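PDB 3GG9: d-3-phosphoglycerate dehydrogenase oxidoreductase protein from Ralstonia solanacearum, which probably acts as an NAD-dependent D-3-phosphoglycerate dehydrogenase of the D-isomer specific 2-hydroxyacid dehydrogenase family. Local coordinates for residues K209-L223 with D237-S251. Residues are numbered along the deposited sequence; the frame is centred on the assembly and turned at random.
Sequences KDALFEQSDVLSVHL and DLTRMKPTALFVNTS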
loop_
_atom_site.group_PDB
_atom_site.type_symbol
_atom_site.label_atom_id
_atom_site.label_comp_id
_atom_site.label_asym_id
_atom_site.label_seq_id
_atom_site.Cartn_x
_atom_site.Cartn_y
_atom_site.Cartn_z
ATOM N N LYS A 209 4.584 -16.165 -22.994
ATOM C CA LYS A 209 5.273 -15.869 -21.748
ATOM C C LYS A 209 6.240 -14.701 -21.924
ATOM O O LYS A 209 6.245 -13.778 -21.112
ATOM C CB LYS A 209 6.014 -17.114 -21.273
ATOM C CG LYS A 209 6.703 -16.974 -19.949
ATOM C CD LYS A 209 7.347 -18.308 -19.631
ATOM C CE LYS A 209 8.475 -18.158 -18.657
ATOM N NZ LYS A 209 9.224 -19.440 -18.600
ATOM N N ASP A 210 7.026 -14.741 -22.997
ATOM C CA ASP A 210 7.945 -13.652 -23.352
ATOM C C ASP A 210 7.238 -12.299 -23.463
ATOM O O ASP A 210 7.755 -11.286 -22.998
ATOM C CB ASP A 210 8.665 -13.947 -24.677
ATOM C CG ASP A 210 9.543 -15.190 -24.623
ATOM O OD1 ASP A 210 10.264 -15.435 -25.616
ATOM O OD2 ASP A 210 9.519 -15.925 -23.613
ATOM N N ALA A 211 6.057 -12.288 -24.087
ATOM C CA ALA A 211 5.253 -11.075 -24.272
ATOM C C ALA A 211 4.766 -10.473 -22.948
ATOM O O ALA A 211 4.657 -9.251 -22.813
ATOM C CB ALA A 211 4.052 -11.370 -25.177
ATOM N N LEU A 212 4.471 -11.343 -21.988
ATOM C CA LEU A 212 4.027 -10.927 -20.661
ATOM C C LEU A 212 5.095 -10.132 -19.937
ATOM O O LEU A 212 4.805 -9.095 -19.352
ATOM C CB LEU A 212 3.616 -12.142 -19.832
ATOM C CG LEU A 212 2.873 -11.856 -18.525
ATOM C CD1 LEU A 212 1.372 -11.597 -18.803
ATOM C CD2 LEU A 212 3.058 -13.046 -17.601
ATOM N N PHE A 213 6.328 -10.616 -20.003
ATOM C CA PHE A 213 7.458 -9.971 -19.336
ATOM C C PHE A 213 7.905 -8.668 -20.015
ATOM O O PHE A 213 8.314 -7.720 -19.336
ATOM C CB PHE A 213 8.632 -10.969 -19.206
ATOM C CG PHE A 213 8.448 -11.984 -18.100
ATOM C CD1 PHE A 213 7.844 -13.209 -18.348
ATOM C CD2 PHE A 213 8.842 -11.689 -16.797
ATOM C CE1 PHE A 213 7.652 -14.146 -17.317
ATOM C CE2 PHE A 213 8.649 -12.610 -15.764
ATOM C CZ PHE A 213 8.066 -13.846 -16.023
ATOM N N GLU A 214 7.815 -8.623 -21.348
ATOM C CA GLU A 214 8.141 -7.430 -22.131
ATOM C C GLU A 214 7.178 -6.264 -21.916
ATOM O O GLU A 214 7.606 -5.112 -21.758
ATOM C CB GLU A 214 8.185 -7.789 -23.625
ATOM C CG GLU A 214 9.465 -8.512 -24.025
ATOM C CD GLU A 214 9.404 -9.275 -25.359
ATOM O OE1 GLU A 214 8.309 -9.488 -25.934
ATOM O OE2 GLU A 214 10.490 -9.682 -25.823
ATOM N N GLN A 215 5.881 -6.585 -21.895
ATOM C CA GLN A 215 4.810 -5.589 -21.904
ATOM C C GLN A 215 4.324 -5.056 -20.553
ATOM O O GLN A 215 3.797 -3.942 -20.492
ATOM C CB GLN A 215 3.602 -6.158 -22.638
ATOM C CG GLN A 215 3.763 -6.273 -24.149
ATOM C CD GLN A 215 2.516 -6.858 -24.772
ATOM O OE1 GLN A 215 1.676 -6.133 -25.302
ATOM N NE2 GLN A 215 2.353 -8.168 -24.645
ATOM N N SER A 216 4.472 -5.838 -19.483
ATOM C CA SER A 216 3.878 -5.479 -18.194
ATOM C C SER A 216 4.603 -4.340 -17.506
ATOM O O SER A 216 5.831 -4.331 -17.437
ATOM C CB SER A 216 3.856 -6.683 -17.256
ATOM O OG SER A 216 3.123 -7.754 -17.809
ATOM N N ASP A 217 3.847 -3.381 -16.985
ATOM C CA ASP A 217 4.420 -2.356 -16.118
ATOM C C ASP A 217 4.504 -2.903 -14.691
ATOM O O ASP A 217 5.385 -2.545 -13.918
ATOM C CB ASP A 217 3.588 -1.068 -16.191
ATOM C CG ASP A 217 3.576 -0.467 -17.591
ATOM O OD1 ASP A 217 4.641 0.004 -18.054
ATOM O OD2 ASP A 217 2.506 -0.472 -18.241
ATOM N N VAL A 218 3.558 -3.776 -14.363
ATOM C CA VAL A 218 3.532 -4.499 -13.101
ATOM C C VAL A 218 3.277 -5.951 -13.493
ATOM O O VAL A 218 2.356 -6.251 -14.255
ATOM C CB VAL A 218 2.401 -3.951 -12.163
ATOM C CG1 VAL A 218 2.183 -4.846 -10.947
ATOM C CG2 VAL A 218 2.682 -2.492 -11.735
ATOM N N LEU A 219 4.115 -6.856 -13.005
ATOM C CA LEU A 219 3.911 -8.273 -13.273
ATOM C C LEU A 219 3.799 -9.006 -11.950
ATOM O O LEU A 219 4.715 -8.985 -11.115
ATOM C CB LEU A 219 5.028 -8.850 -14.154
ATOM C CG LEU A 219 4.787 -10.247 -14.763
ATOM C CD1 LEU A 219 5.620 -10.383 -16.024
ATOM C CD2 LEU A 219 5.056 -11.424 -13.808
ATOM N N SER A 220 2.676 -9.675 -11.754
ATOM C CA SER A 220 2.482 -10.360 -10.502
ATOM C C SER A 220 2.284 -11.836 -10.716
ATOM O O SER A 220 1.482 -12.248 -11.580
ATOM C CB SER A 220 1.326 -9.753 -9.712
ATOM O OG SER A 220 1.253 -10.371 -8.447
ATOM N N VAL A 221 3.009 -12.616 -9.909
ATOM C CA VAL A 221 3.046 -14.099 -9.993
ATOM C C VAL A 221 2.103 -14.823 -9.023
ATOM O O VAL A 221 2.208 -14.666 -7.805
ATOM C CB VAL A 221 4.506 -14.632 -9.776
ATOM C CG1 VAL A 221 4.572 -16.110 -10.088
ATOM C CG2 VAL A 221 5.429 -13.907 -10.686
ATOM N N HIS A 222 1.182 -15.620 -9.578
ATOM C CA HIS A 222 0.234 -16.387 -8.775
ATOM C C HIS A 222 0.169 -17.864 -9.138
ATOM O O HIS A 222 -0.821 -18.341 -9.694
ATOM C CB HIS A 222 -1.117 -15.726 -8.863
ATOM C CG HIS A 222 -1.079 -14.308 -8.418
ATOM N ND1 HIS A 222 -0.994 -13.959 -7.091
ATOM C CD2 HIS A 222 -1.022 -13.155 -9.121
ATOM C CE1 HIS A 222 -0.923 -12.645 -6.995
ATOM N NE2 HIS A 222 -0.929 -12.136 -8.212
ATOM N N LEU A 223 1.229 -18.583 -8.791
ATOM C CA LEU A 223 1.370 -19.997 -9.134
ATOM C C LEU A 223 1.646 -20.793 -7.874
ATOM O O LEU A 223 2.300 -20.300 -6.959
ATOM C CB LEU A 223 2.547 -20.191 -10.102
ATOM C CG LEU A 223 2.533 -19.492 -11.461
ATOM C CD1 LEU A 223 3.892 -19.591 -12.139
ATOM C CD2 LEU A 223 1.440 -20.104 -12.348
ATOM N N ASP A 237 13.919 -14.221 -18.491
ATOM C CA ASP A 237 12.549 -13.691 -18.400
ATOM C C ASP A 237 12.502 -12.332 -17.705
ATOM O O ASP A 237 11.887 -11.393 -18.197
ATOM C CB ASP A 237 11.652 -14.667 -17.632
ATOM C CG ASP A 237 11.440 -15.986 -18.366
ATOM O OD1 ASP A 237 11.420 -17.045 -17.693
ATOM O OD2 ASP A 237 11.283 -15.962 -19.606
ATOM N N LEU A 238 13.101 -12.248 -16.517
ATOM C CA LEU A 238 13.153 -10.990 -15.766
ATOM C C LEU A 238 13.903 -9.867 -16.492
ATOM O O LEU A 238 13.485 -8.722 -16.451
ATOM C CB LEU A 238 13.774 -11.232 -14.384
ATOM C CG LEU A 238 12.953 -12.103 -13.433
ATOM C CD1 LEU A 238 13.789 -12.449 -12.214
ATOM C CD2 LEU A 238 11.625 -11.419 -13.032
ATOM N N THR A 239 15.016 -10.181 -17.160
ATOM C CA THR A 239 15.768 -9.132 -17.859
ATOM C C THR A 239 15.099 -8.682 -19.169
ATOM O O THR A 239 15.556 -7.752 -19.812
ATOM C CB THR A 239 17.261 -9.501 -18.066
ATOM O OG1 THR A 239 17.346 -10.774 -18.693
ATOM C CG2 THR A 239 18.001 -9.554 -16.710
ATOM N N ARG A 240 13.996 -9.336 -19.529
ATOM C CA ARG A 240 13.125 -8.934 -20.630
ATOM C C ARG A 240 12.256 -7.742 -20.212
ATOM O O ARG A 240 11.752 -6.990 -21.054
ATOM C CB ARG A 240 12.211 -10.112 -20.975
ATOM C CG ARG A 240 11.798 -10.232 -22.411
ATOM C CD ARG A 240 12.404 -11.434 -23.106
ATOM N NE ARG A 240 12.219 -12.675 -22.358
ATOM C CZ ARG A 240 12.566 -13.879 -22.805
ATOM N NH1 ARG A 240 12.381 -14.956 -22.045
ATOM N NH2 ARG A 240 13.102 -14.008 -24.012
ATOM N N MET A 241 12.066 -7.600 -18.895
ATOM C CA MET A 241 11.181 -6.576 -18.319
ATOM C C MET A 241 11.660 -5.148 -18.577
ATOM O O MET A 241 12.859 -4.917 -18.766
ATOM C CB MET A 241 10.951 -6.823 -16.812
ATOM C CG MET A 241 10.155 -8.118 -16.489
ATOM S SD MET A 241 9.707 -8.463 -14.746
ATOM C CE MET A 241 8.481 -7.194 -14.434
ATOM N N LYS A 242 10.731 -4.194 -18.594
ATOM C CA LYS A 242 11.102 -2.781 -18.717
ATOM C C LYS A 242 12.015 -2.342 -17.556
ATOM O O LYS A 242 11.926 -2.896 -16.461
ATOM C CB LYS A 242 9.872 -1.877 -18.741
ATOM C CG LYS A 242 8.830 -2.242 -19.781
ATOM C CD LYS A 242 7.654 -1.287 -19.691
ATOM C CE LYS A 242 6.530 -1.763 -20.562
ATOM N NZ LYS A 242 5.422 -0.750 -20.634
ATOM N N PRO A 243 12.896 -1.351 -17.800
ATOM C CA PRO A 243 13.665 -0.721 -16.718
ATOM C C PRO A 243 12.817 -0.017 -15.656
ATOM O O PRO A 243 13.313 0.231 -14.577
ATOM C CB PRO A 243 14.511 0.325 -17.452
ATOM C CG PRO A 243 14.592 -0.169 -18.840
ATOM C CD PRO A 243 13.266 -0.787 -19.114
ATOM N N THR A 244 11.565 0.312 -15.966
ATOM C CA THR A 244 10.651 0.951 -15.011
ATOM C C THR A 244 9.621 -0.026 -14.393
ATOM O O THR A 244 8.730 0.387 -13.615
ATOM C CB THR A 244 9.816 2.019 -15.725
ATOM O OG1 THR A 244 9.224 1.438 -16.900
ATOM C CG2 THR A 244 10.670 3.230 -16.097
ATOM N N ALA A 245 9.737 -1.294 -14.771
ATOM C CA ALA A 245 8.783 -2.331 -14.408
ATOM C C ALA A 245 8.918 -2.830 -12.981
ATOM O O ALA A 245 10.016 -2.857 -12.408
ATOM C CB ALA A 245 8.867 -3.490 -15.389
ATOM N N LEU A 246 7.776 -3.200 -12.410
ATOM C CA LEU A 246 7.701 -3.815 -11.080
ATOM C C LEU A 246 7.374 -5.327 -11.120
ATOM O O LEU A 246 6.374 -5.769 -11.714
ATOM C CB LEU A 246 6.721 -3.035 -10.195
ATOM C CG LEU A 246 6.280 -3.706 -8.885
ATOM C CD1 LEU A 246 7.422 -3.624 -7.880
ATOM C CD2 LEU A 246 4.988 -3.025 -8.347
ATOM N N PHE A 247 8.237 -6.126 -10.508
ATOM C CA PHE A 247 7.988 -7.558 -10.371
ATOM C C PHE A 247 7.444 -7.882 -8.977
ATOM O O PHE A 247 8.084 -7.565 -7.983
ATOM C CB PHE A 247 9.275 -8.349 -10.619
ATOM C CG PHE A 247 9.105 -9.835 -10.448
ATOM C CD1 PHE A 247 8.439 -10.589 -11.413
ATOM C CD2 PHE A 247 9.589 -10.477 -9.320
ATOM C CE1 PHE A 247 8.294 -11.960 -11.255
ATOM C CE2 PHE A 247 9.446 -11.841 -9.151
ATOM C CZ PHE A 247 8.796 -12.588 -10.127
ATOM N N VAL A 248 6.260 -8.502 -8.902
ATOM C CA VAL A 248 5.645 -8.850 -7.611
ATOM C C VAL A 248 5.555 -10.364 -7.431
ATOM O O VAL A 248 5.075 -11.085 -8.311
ATOM C CB VAL A 248 4.210 -8.198 -7.426
ATOM C CG1 VAL A 248 3.643 -8.488 -6.037
ATOM C CG2 VAL A 248 4.249 -6.677 -7.668
ATOM N N ASN A 249 6.005 -10.851 -6.282
ATOM C CA ASN A 249 5.883 -12.275 -5.975
ATOM C C ASN A 249 5.454 -12.493 -4.539
ATOM O O ASN A 249 6.271 -12.429 -3.619
ATOM C CB ASN A 249 7.199 -13.032 -6.271
ATOM C CG ASN A 249 7.054 -14.547 -6.125
ATOM O OD1 ASN A 249 5.955 -15.081 -5.980
ATOM N ND2 ASN A 249 8.171 -15.241 -6.155
ATOM N N THR A 250 4.164 -12.778 -4.356
ATOM C CA THR A 250 3.669 -13.199 -3.068
ATOM C C THR A 250 3.339 -14.701 -3.052
ATOM O O THR A 250 2.607 -15.161 -2.183
ATOM C CB THR A 250 2.390 -12.403 -2.697
ATOM O OG1 THR A 250 1.393 -12.693 -3.668
ATOM C CG2 THR A 250 2.658 -10.904 -2.740
ATOM N N SER A 251 3.876 -15.465 -3.997
ATOM C CA SER A 251 3.555 -16.891 -4.090
ATOM C C SER A 251 4.580 -17.768 -3.375
ATOM O O SER A 251 4.397 -18.123 -2.196
ATOM C CB SER A 251 3.388 -17.308 -5.546
ATOM O OG SER A 251 2.164 -16.819 -6.098
HETATM O O HOH W 1 8.139 -5.428 -18.140
HETATM O O HOH W 2 10.407 -4.664 -21.959
HETATM O O HOH W 3 6.789 0.393 -16.357
HETATM O O HOH W 4 6.163 0.149 -13.465
HETATM O O HOH W 5 2.536 -12.236 -6.642
HETATM O O HOH W 6 -0.363 -16.228 -5.282
#
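With chi1 of F213 at -77°, its CG lies anti to the carbonyl carbon and the ring slides between D237 and L219. CB of D237 sits over the ring centre, 3.9 Å from the centroid, in a CH-pi contact, while L219 CD1 packs on the opposite face. M241 approaches the ring edge with CG and its sulfur, a Met-aromatic contact, and its bent chain end carries CE to L219 CB at 3.8 Å. Beyond the ring, an extended K209 chain reaches D237 OD1 in a long salt bridge (NZ to OD1 3.4 Å); the hydrogen bond of K209 NZ goes to I232 O. In the modelled conformers, R240 NH1 appears to bond D237 OD2 and D210 to lie over the guanidinium face, a pairing of charges only. At the other end of helix 209-215, K242 NZ makes a hydrogen-bonded salt bridge to D217 OD1 (2.8 Å) from above the carboxylate plane; D217 OD2 is held by T162 N. Backbone hydrogen bonds join parallel strands 218-221 and 246-249: L246 N to O of D217, just before the first strand, L219 N to L246 O, V248 N to L219 O and V221 N to V248 O. Just past strand 246-249, S251 OG donates to V221 O (2.7 Å). Helix 235-238 links the strands as a beta-alpha-beta unit of the Rossmann-type NAD-binding domain, flanked by strands 162-166 and 272-275, and helix 109-123 packs on V218, S220 and L246.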